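Local coordinates for protein phenylurea hydrolase B (Mycobacterium brisbanense, PDB 4WHB) that probably hydrolyses carbon-nitrogen bonds other than peptide bonds, as a zinc-binding diuron hydrolase of the amidohydrolase superfamily, at residues 52-61 with 417-425. Residues are numbered along the deposited sequence; the frame is centred on the assembly and turned at random.
Sequences GNRRWMVPGY and DFVLLDQDP
Val58 and Val419 pair across two antiparallel strands, 56-59 and 418-421. The pairing belongs to the small beta domain that amidohydrolases build beside their TIM barrel from both ends of the chain. Strand 435-440 continues the sheet beyond 418-421, and the contact lies away from the zinc site.

Backbone bonds set the register. Leu421 N donates to Trp56 O at 2.8 Å, and Val58 N to Val419 O at 3.2 Å. At the break in strand 56-63, Gly60 N hydrogen-bonds to Asp417 O from above the carbonyl plane. Asp417 OD2 forms a salt bridge with Arg136, and OD1 accepts a hydrogen bond from Ala441 N.

On one face of the sheet, Val58 CG1 meets Leu421 CD1 at 4.0 Å. Val419 CG2 lies over the Tyr61 ring in a CH-pi contact. On the other face, Met57 CG reaches Leu420 CG.

Two further rings are met over a face. The chain from Gln423 to Pro425 passes over Trp56, with Pro425 CD 3.7 Å from the centroid of the five-membered ring of Trp56, a CH-pi contact. Met57 and Phe418 form a Met-aromatic contact. Met57 SD sits over the Phe418 ring face, 4.0 Å from its centroid.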
loop_
_atom_site.group_PDB
_atom_site.type_symbol
_atom_site.label_atom_id
_atom_site.label_comp_id
_atom_site.label_asym_id
_atom_site.label_seq_id
_atom_site.Cartn_x
_atom_site.Cartn_y
_atom_site.Cartn_z
ATOM N N GLY C 52 1.649 59.724 11.420
ATOM C CA GLY C 52 1.001 58.973 10.346
ATOM C C GLY C 52 1.130 59.569 8.958
ATOM O O GLY C 52 0.469 59.088 8.043
ATOM N N ASN C 53 1.970 60.589 8.801
ATOM C CA ASN C 53 2.185 61.187 7.482
ATOM C C ASN C 53 2.638 60.116 6.475
ATOM O O ASN C 53 3.355 59.143 6.824
ATOM C CB ASN C 53 3.239 62.299 7.527
ATOM C CG ASN C 53 3.138 63.176 8.772
ATOM O OD1 ASN C 53 2.167 63.096 9.537
ATOM N ND2 ASN C 53 4.156 63.998 8.986
ATOM N N ARG C 54 2.166 60.262 5.239
ATOM C CA ARG C 54 2.619 59.402 4.163
ATOM C C ARG C 54 2.288 57.950 4.443
ATOM O O ARG C 54 2.967 57.079 3.937
ATOM C CB ARG C 54 4.142 59.543 3.942
ATOM C CG ARG C 54 4.655 60.967 3.882
ATOM C CD ARG C 54 4.366 61.557 2.506
ATOM N NE ARG C 54 4.681 62.971 2.435
ATOM C CZ ARG C 54 4.015 63.908 3.094
ATOM N NH1 ARG C 54 3.022 63.611 3.889
ATOM N NH2 ARG C 54 4.343 65.177 2.990
ATOM N N ARG C 55 1.262 57.672 5.237
ATOM C CA ARG C 55 0.821 56.299 5.425
ATOM C C ARG C 55 -0.695 56.140 5.351
ATOM O O ARG C 55 -1.412 57.120 5.214
ATOM C CB ARG C 55 1.340 55.753 6.759
ATOM C CG ARG C 55 2.798 55.366 6.700
ATOM C CD ARG C 55 3.455 55.470 8.043
ATOM N NE ARG C 55 4.888 55.141 7.938
ATOM C CZ ARG C 55 5.795 55.923 7.356
ATOM N NH1 ARG C 55 5.455 57.080 6.826
ATOM N NH2 ARG C 55 7.061 55.560 7.329
ATOM N N TRP C 56 -1.174 54.902 5.450
ATOM C CA TRP C 56 -2.583 54.610 5.427
ATOM C C TRP C 56 -2.922 53.856 6.655
ATOM O O TRP C 56 -2.080 53.164 7.246
ATOM C CB TRP C 56 -2.922 53.712 4.236
ATOM C CG TRP C 56 -3.299 54.481 3.041
ATOM C CD1 TRP C 56 -4.553 54.674 2.551
ATOM C CD2 TRP C 56 -2.409 55.193 2.187
ATOM N NE1 TRP C 56 -4.492 55.493 1.458
ATOM C CE2 TRP C 56 -3.187 55.807 1.203
ATOM C CE3 TRP C 56 -1.025 55.361 2.160
ATOM C CZ2 TRP C 56 -2.644 56.615 0.238
ATOM C CZ3 TRP C 56 -0.480 56.148 1.161
ATOM C CH2 TRP C 56 -1.286 56.746 0.204
ATOM N N MET C 57 -4.177 53.971 7.064
ATOM C CA MET C 57 -4.712 53.047 8.059
ATOM C C MET C 57 -5.829 52.264 7.417
ATOM O O MET C 57 -6.784 52.832 6.864
ATOM C CB MET C 57 -5.234 53.771 9.296
ATOM C CG MET C 57 -4.260 53.787 10.467
ATOM S SD MET C 57 -5.038 54.439 11.943
ATOM C CE MET C 57 -6.506 53.457 12.009
ATOM N N VAL C 58 -5.687 50.946 7.465
ATOM C CA VAL C 58 -6.790 50.055 7.132
ATOM C C VAL C 58 -7.133 49.370 8.443
ATOM O O VAL C 58 -6.278 49.301 9.357
ATOM C CB VAL C 58 -6.418 49.040 6.060
ATOM C CG1 VAL C 58 -6.151 49.740 4.740
ATOM C CG2 VAL C 58 -5.194 48.249 6.471
ATOM N N PRO C 59 -8.377 48.911 8.573
ATOM C CA PRO C 59 -8.692 48.177 9.788
ATOM C C PRO C 59 -7.779 46.951 9.877
ATOM O O PRO C 59 -7.461 46.371 8.849
ATOM C CB PRO C 59 -10.173 47.788 9.614
ATOM C CG PRO C 59 -10.488 48.129 8.206
ATOM C CD PRO C 59 -9.552 49.177 7.745
ATOM N N GLY C 60 -7.339 46.612 11.097
ATOM C CA GLY C 60 -6.528 45.421 11.322
ATOM C C GLY C 60 -7.162 44.226 10.636
ATOM O O GLY C 60 -8.367 43.993 10.746
ATOM N N TYR C 61 -6.365 43.482 9.884
ATOM C CA TYR C 61 -6.905 42.397 9.054
ATOM C C TYR C 61 -7.513 41.316 9.936
ATOM O O TYR C 61 -7.044 41.024 11.037
ATOM C CB TYR C 61 -5.856 41.820 8.109
ATOM C CG TYR C 61 -5.097 42.910 7.358
ATOM C CD1 TYR C 61 -5.736 43.820 6.536
ATOM C CD2 TYR C 61 -3.717 43.036 7.502
ATOM C CE1 TYR C 61 -5.023 44.795 5.870
ATOM C CE2 TYR C 61 -2.994 44.022 6.846
ATOM C CZ TYR C 61 -3.649 44.895 6.032
ATOM O OH TYR C 61 -2.906 45.861 5.382
ATOM N N ASP C 417 -7.487 47.968 16.682
ATOM C CA ASP C 417 -6.618 47.064 15.992
ATOM C C ASP C 417 -6.430 47.733 14.654
ATOM O O ASP C 417 -7.411 47.985 13.931
ATOM C CB ASP C 417 -7.271 45.672 15.785
ATOM C CG ASP C 417 -7.720 45.028 17.079
ATOM O OD1 ASP C 417 -6.952 45.078 18.079
ATOM O OD2 ASP C 417 -8.848 44.445 17.096
ATOM N N PHE C 418 -5.204 48.059 14.298
ATOM C CA PHE C 418 -5.016 48.646 13.003
ATOM C C PHE C 418 -3.645 48.391 12.423
ATOM O O PHE C 418 -2.711 47.994 13.117
ATOM C CB PHE C 418 -5.328 50.152 13.029
ATOM C CG PHE C 418 -4.363 50.989 13.806
ATOM C CD1 PHE C 418 -3.163 51.377 13.258
ATOM C CD2 PHE C 418 -4.695 51.434 15.066
ATOM C CE1 PHE C 418 -2.296 52.179 13.967
ATOM C CE2 PHE C 418 -3.826 52.246 15.791
ATOM C CZ PHE C 418 -2.607 52.609 15.239
ATOM N N VAL C 419 -3.559 48.618 11.116
ATOM C CA VAL C 419 -2.351 48.407 10.377
ATOM C C VAL C 419 -2.071 49.683 9.583
ATOM O O VAL C 419 -3.017 50.288 9.009
ATOM C CB VAL C 419 -2.533 47.249 9.418
ATOM C CG1 VAL C 419 -1.205 46.925 8.761
ATOM C CG2 VAL C 419 -3.095 46.021 10.144
ATOM N N LEU C 420 -0.807 50.126 9.581
ATOM C CA LEU C 420 -0.436 51.269 8.784
ATOM C C LEU C 420 0.292 50.824 7.522
ATOM O O LEU C 420 1.245 50.039 7.604
ATOM C CB LEU C 420 0.467 52.194 9.588
ATOM C CG LEU C 420 -0.173 53.234 10.521
ATOM C CD1 LEU C 420 0.252 52.860 11.933
ATOM C CD2 LEU C 420 0.334 54.643 10.183
ATOM N N LEU C 421 -0.116 51.309 6.361
ATOM C CA LEU C 421 0.547 50.878 5.109
ATOM C C LEU C 421 1.530 51.919 4.584
ATOM O O LEU C 421 1.608 53.020 5.092
ATOM C CB LEU C 421 -0.493 50.564 4.022
ATOM C CG LEU C 421 -1.517 49.509 4.374
ATOM C CD1 LEU C 421 -2.485 49.369 3.246
ATOM C CD2 LEU C 421 -0.817 48.186 4.656
ATOM N N ASP C 422 2.271 51.556 3.550
ATOM C CA ASP C 422 3.260 52.475 2.927
ATOM C C ASP C 422 2.755 53.139 1.644
ATOM O O ASP C 422 3.323 54.113 1.199
ATOM C CB ASP C 422 4.538 51.682 2.547
ATOM C CG ASP C 422 5.772 52.465 2.680
ATOM O OD1 ASP C 422 5.674 53.691 2.771
ATOM O OD2 ASP C 422 6.850 51.842 2.720
ATOM N N GLN C 423 1.691 52.604 1.055
ATOM C CA GLN C 423 1.321 52.947 -0.298
ATOM C C GLN C 423 -0.190 52.723 -0.557
ATOM O O GLN C 423 -0.854 52.024 0.198
ATOM C CB GLN C 423 2.191 52.127 -1.262
ATOM C CG GLN C 423 3.473 52.851 -1.653
ATOM C CD GLN C 423 4.646 51.938 -1.873
ATOM O OE1 GLN C 423 5.627 52.032 -1.133
ATOM N NE2 GLN C 423 4.553 51.038 -2.874
ATOM N N ASP C 424 -0.694 53.307 -1.645
ATOM C CA ASP C 424 -2.112 53.282 -1.986
ATOM C C ASP C 424 -2.614 51.860 -2.067
ATOM O O ASP C 424 -2.107 51.078 -2.872
ATOM C CB ASP C 424 -2.340 53.968 -3.347
ATOM C CG ASP C 424 -3.316 55.129 -3.284
ATOM O OD1 ASP C 424 -3.025 56.054 -2.546
ATOM O OD2 ASP C 424 -4.331 55.204 -3.982
ATOM N N PRO C 425 -3.619 51.496 -1.248
ATOM C CA PRO C 425 -4.259 50.212 -1.433
ATOM C C PRO C 425 -5.035 50.087 -2.737
ATOM O O PRO C 425 -5.414 48.984 -3.096
ATOM C CB PRO C 425 -5.218 50.120 -0.249
ATOM C CG PRO C 425 -4.563 50.905 0.794
ATOM C CD PRO C 425 -3.973 52.067 0.057
#